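Local coordinates for sugar phosphate isomerase/epimerase (Parabacteroides distasonis, PDB 3OBE), which belongs to the xylose isomerase-like TIM-barrel family and probably acts as an isomerase or epimerase on a sugar phosphate, although its precise substrate is not established, at residues Lys206-Pro210 with Asp211-Phe215; Val219-Ala222 with Val223-Gln226. All coordinates share one frame; numbering follows the deposited sequence. Where two conformers were deposited one is given.

Contact 1: Lys206-Pro210 with Asp211-Phe215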
loop_
_atom_site.group_PDB
_atom_site.type_symbol
_atom_site.label_atom_id
_atom_site.label_comp_id
_atom_site.label_asym_id
_atom_site.label_seq_id
_atom_site.Cartn_x
_atom_site.Cartn_y
_atom_site.Cartn_z
ATOM N N LYS A 206 8.080 11.873 11.706
ATOM C CA LYS A 206 9.139 12.436 12.553
ATOM C C LYS A 206 9.630 11.498 13.617
ATOM O O LYS A 206 10.778 11.634 14.091
ATOM C CB LYS A 206 8.723 13.753 13.164
ATOM C CG LYS A 206 8.300 14.734 12.077
ATOM C CD LYS A 206 9.132 15.910 11.896
ATOM C CE LYS A 206 8.304 17.034 11.301
ATOM N NZ LYS A 206 9.120 18.224 11.024
ATOM N N ASN A 207 8.816 10.511 13.985
ATOM C CA ASN A 207 9.186 9.590 15.053
ATOM C C ASN A 207 9.564 8.181 14.580
ATOM O O ASN A 207 9.774 7.303 15.401
ATOM C CB ASN A 207 8.063 9.534 16.103
ATOM C CG ASN A 207 8.008 10.818 16.907
ATOM O OD1 ASN A 207 8.887 11.068 17.722
ATOM N ND2 ASN A 207 7.022 11.666 16.630
ATOM N N THR A 208 9.692 8.001 13.265
ATOM C CA THR A 208 10.182 6.732 12.693
ATOM C C THR A 208 11.493 6.961 11.954
ATOM O O THR A 208 11.767 8.045 11.472
ATOM C CB THR A 208 9.174 6.048 11.750
ATOM O OG1 THR A 208 8.753 6.933 10.714
ATOM C CG2 THR A 208 7.935 5.614 12.529
ATOM N N ASP A 209 12.308 5.926 11.966
ATOM C CA ASP A 209 13.629 5.946 11.340
ATOM C C ASP A 209 13.503 5.651 9.876
ATOM O O ASP A 209 12.984 4.572 9.534
ATOM C CB ASP A 209 14.448 4.830 11.991
ATOM C CG ASP A 209 15.900 4.802 11.568
ATOM O OD1 ASP A 209 16.291 5.234 10.449
ATOM O OD2 ASP A 209 16.688 4.256 12.387
ATOM N N PRO A 210 14.064 6.518 8.987
ATOM C CA PRO A 210 13.966 6.262 7.540
ATOM C C PRO A 210 14.548 4.917 7.109
ATOM O O PRO A 210 14.103 4.373 6.122
ATOM C CB PRO A 210 14.746 7.417 6.889
ATOM C CG PRO A 210 14.849 8.504 7.964
ATOM C CD PRO A 210 14.655 7.840 9.308
ATOM N N ASP A 211 15.526 4.400 7.835
ATOM C CA ASP A 211 16.123 3.102 7.498
ATOM C C ASP A 211 15.276 1.916 7.960
ATOM O O ASP A 211 15.510 0.777 7.538
ATOM C CB ASP A 211 17.553 3.022 8.064
ATOM C CG ASP A 211 18.507 4.068 7.428
ATOM O OD1 ASP A 211 18.286 4.450 6.242
ATOM O OD2 ASP A 211 19.461 4.502 8.131
ATOM N N LYS A 212 14.286 2.148 8.821
ATOM C CA LYS A 212 13.404 1.079 9.304
ATOM C C LYS A 212 11.982 1.152 8.703
ATOM O O LYS A 212 11.360 0.152 8.563
ATOM C CB LYS A 212 13.265 1.141 10.813
ATOM C CG LYS A 212 14.561 0.891 11.585
ATOM C CD LYS A 212 14.350 1.144 13.078
ATOM C CE LYS A 212 15.654 1.134 13.891
ATOM N NZ LYS A 212 15.427 1.492 15.304
ATOM N N VAL A 213 11.483 2.360 8.459
ATOM C CA VAL A 213 10.107 2.594 8.119
ATOM C C VAL A 213 9.987 3.502 6.913
ATOM O O VAL A 213 10.590 4.580 6.885
ATOM C CB VAL A 213 9.364 3.238 9.312
ATOM C CG1 VAL A 213 7.924 3.716 8.921
ATOM C CG2 VAL A 213 9.320 2.261 10.483
HETATM N N MSE A 214 9.173 3.068 5.936
HETATM C CA MSE A 214 8.769 3.968 4.856
HETATM C C MSE A 214 7.240 4.060 4.840
HETATM O O MSE A 214 6.546 3.450 5.682
HETATM C CB MSE A 214 9.354 3.493 3.521
HETATM C CG MSE A 214 8.991 2.063 3.106
HETATM SE SE MSE A 214 7.249 1.948 2.237
HETATM C CE MSE A 214 7.334 0.029 1.892
ATOM N N PHE A 215 6.717 4.889 3.936
ATOM C CA PHE A 215 5.321 5.222 3.872
ATOM C C PHE A 215 4.802 4.933 2.470
ATOM O O PHE A 215 5.475 5.251 1.452
ATOM C CB PHE A 215 5.049 6.670 4.338
ATOM C CG PHE A 215 5.286 6.851 5.845
ATOM C CD1 PHE A 215 6.577 7.011 6.331
ATOM C CD2 PHE A 215 4.254 6.717 6.763
ATOM C CE1 PHE A 215 6.806 7.078 7.674
ATOM C CE2 PHE A 215 4.508 6.817 8.136
ATOM C CZ PHE A 215 5.765 6.974 8.580
HETATM O O HOH W 1 15.725 4.243 14.865
HETATM O O HOH W 2 18.277 6.799 9.923
HETATM O O HOH W 3 11.830 6.026 4.832
#
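Asp211 gives its backbone N-H to Asp209 OD1 (N to OD1 2.8 Å), closing an Asx turn over the type I beta turn Asp209-Lys212, through which a TIM-barrel chain passes from helix 200-207 into strand 213-218. The carboxylate oxygen is met from above its plane; CG, anti to the backbone N (chi1 -174°), lies beside the carbonyl carbon, toward the chain that follows. Pro210 suits the second turn position: its ring holds phi near the value needed, and it has no N-H to satisfy. Asp211 OD2 stands 4.0 Å from Asp209 OD1, and a water donating to both is likely to ease the repulsion. Lys212 closes the beta turn, its N 2.8 Å from Asp209 O and above the carbonyl plane. Its extended chain runs past Asp209, with CD 3.8 Å from Asp209 CB. Lys212 NZ, 4.2 Å from Asp209 OD2, is too distant for a salt bridge, but one water accepts from NZ and donates to OD2. Val213 N reaches the same Asp209 O at 2.9 Å, nearly along the C=O axis, so two N-H groups grip one carbonyl. Beta-branched and apolar, Val213 suits this buried strand start, packing CB (3.7 Å) and CG1 on Thr208 CB. Thr208 OG1, already hydrogen-bonded to Phe204 O and Arg239 NH2, lies in the plane of the Phe215 ring, at its edge, 3.6 Å from CE1.

Contact 2: Val219-Ala222 with Val223-Gln226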
loop_
_atom_site.group_PDB
_atom_site.type_symbol
_atom_site.label_atom_id
_atom_site.label_comp_id
_atom_site.label_asym_id
_atom_site.label_seq_id
_atom_site.Cartn_x
_atom_site.Cartn_y
_atom_site.Cartn_z
ATOM N N VAL A 219 -2.571 8.840 -2.160
ATOM C CA VAL A 219 -2.750 10.184 -2.665
ATOM C C VAL A 219 -4.223 10.589 -2.606
ATOM O O VAL A 219 -4.555 11.764 -2.373
ATOM C CB VAL A 219 -2.137 10.360 -4.062
ATOM C CG1 VAL A 219 -0.636 10.182 -3.965
ATOM C CG2 VAL A 219 -2.788 9.404 -5.105
ATOM N N TYR A 220 -5.124 9.631 -2.811
ATOM C CA TYR A 220 -6.566 9.928 -2.794
ATOM C C TYR A 220 -7.041 10.240 -1.389
ATOM O O TYR A 220 -7.719 11.222 -1.183
ATOM C CB TYR A 220 -7.365 8.752 -3.314
ATOM C CG TYR A 220 -8.845 8.924 -3.255
ATOM C CD1 TYR A 220 -9.546 9.669 -4.245
ATOM C CD2 TYR A 220 -9.595 8.330 -2.238
ATOM C CE1 TYR A 220 -10.960 9.761 -4.192
ATOM C CE2 TYR A 220 -10.968 8.454 -2.203
ATOM C CZ TYR A 220 -11.634 9.153 -3.171
ATOM O OH TYR A 220 -12.990 9.265 -3.125
ATOM N N TRP A 221 -6.694 9.399 -0.421
ATOM C CA TRP A 221 -7.213 9.641 0.928
ATOM C C TRP A 221 -6.533 10.888 1.531
ATOM O O TRP A 221 -7.124 11.549 2.391
ATOM C CB TRP A 221 -7.026 8.412 1.820
ATOM C CG TRP A 221 -7.905 7.241 1.409
ATOM C CD1 TRP A 221 -7.472 6.002 1.013
ATOM C CD2 TRP A 221 -9.341 7.190 1.337
ATOM N NE1 TRP A 221 -8.531 5.191 0.735
ATOM C CE2 TRP A 221 -9.695 5.884 0.917
ATOM C CE3 TRP A 221 -10.365 8.103 1.613
ATOM C CZ2 TRP A 221 -11.022 5.497 0.725
ATOM C CZ3 TRP A 221 -11.670 7.704 1.421
ATOM C CH2 TRP A 221 -11.988 6.416 0.975
ATOM N N ALA A 222 -5.363 11.265 1.025
ATOM C CA ALA A 222 -4.756 12.544 1.401
ATOM C C ALA A 222 -5.614 13.719 0.881
ATOM O O ALA A 222 -6.008 14.604 1.658
ATOM C CB ALA A 222 -3.333 12.644 0.859
ATOM N N VAL A 223 -5.988 13.680 -0.405
ATOM C CA VAL A 223 -6.932 14.711 -0.940
ATOM C C VAL A 223 -8.273 14.745 -0.182
ATOM O O VAL A 223 -8.788 15.838 0.129
ATOM C CB VAL A 223 -7.139 14.558 -2.454
ATOM C CG1 VAL A 223 -8.235 15.535 -2.934
ATOM C CG2 VAL A 223 -5.771 14.786 -3.205
HETATM N N MSE A 224 -8.805 13.578 0.208
HETATM C CA MSE A 224 -10.034 13.495 0.951
HETATM C C MSE A 224 -9.863 13.971 2.388
HETATM O O MSE A 224 -10.853 14.314 3.036
HETATM C CB MSE A 224 -10.603 12.077 0.939
HETATM C CG MSE A 224 -10.967 11.626 -0.441
HETATM SE SE MSE A 224 -12.630 12.392 -1.025
HETATM C CE MSE A 224 -13.812 11.352 0.035
ATOM N N GLY A 225 -8.610 14.053 2.851
ATOM C CA GLY A 225 -8.269 14.701 4.115
ATOM C C GLY A 225 -7.836 16.147 3.956
ATOM O O GLY A 225 -7.214 16.699 4.870
ATOM N N GLN A 226 -8.147 16.727 2.794
ATOM C CA GLN A 226 -7.895 18.133 2.468
ATOM C C GLN A 226 -6.415 18.485 2.282
ATOM O O GLN A 226 -6.027 19.645 2.421
ATOM C CB GLN A 226 -8.538 19.068 3.488
ATOM C CG GLN A 226 -10.036 18.837 3.717
ATOM C CD GLN A 226 -10.662 19.874 4.638
ATOM O OE1 GLN A 226 -10.126 20.178 5.719
ATOM N NE2 GLN A 226 -11.823 20.392 4.246
#
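Tyr220 and Met224, one turn apart on the short helix 219-224 of the TIM barrel, lie side by side and point the same way in a Met-aromatic contact. Met224, present as selenomethionine, sets CG over one face of the tyrosine ring, 3.9 Å from its centroid, in a CH-pi contact. The chain then bends at chi2 and chi3, bringing SE obliquely to within 3.8 Å of Tyr220 OH. Tyr220 CG is anti to the backbone N (chi1 176°), which leans the ring toward the C-terminal end of the helix, alongside Met224. The tyrosine also turns its CD2 edge onto the face of Trp221, 3.7 Å above the centre of that ring system, while Trp221 CE3 packs 4.0 Å from Met224 CB. Without the ring, as with an alanine at Tyr220, Met224 CG and the indole face would probably lose the partner they share, and Arg248 the phenol oxygen to which it is hydrogen-bonded. Beneath the side chains, Met224 N bonds to Tyr220 O at 2.9 Å. The helix ends in a Schellman motif with Gln226 (phi 70°) as C-prime residue: Gln227 N pairs with Ala222 O, and Gln226 N bonds to Val223 O at 2.9 Å.

From the N terminus, helix 200-207 ends in contact 1, and the turn in 206-215 closes the short loop that feeds strand 213-218 into the parallel barrel sheet, between strands 165-169 and 240-245. Contact 2 follows where that strand runs into helix 219-224, closing one helical turn and the helix end, before helix 229-235. The contacts are in series, neither enclosing nor crossing the other, their centres about 21 Å apart. Contact 1 faces helix 142-160 and Arg239, at the strand's N-terminal end, whereas contact 2 sits beyond its C-terminal end, the side where TIM barrels carry their active sites. A phosphate ion about 5 Å from the Trp221 side chain probably comes from the crystallisation liquor, though it may mark a pocket.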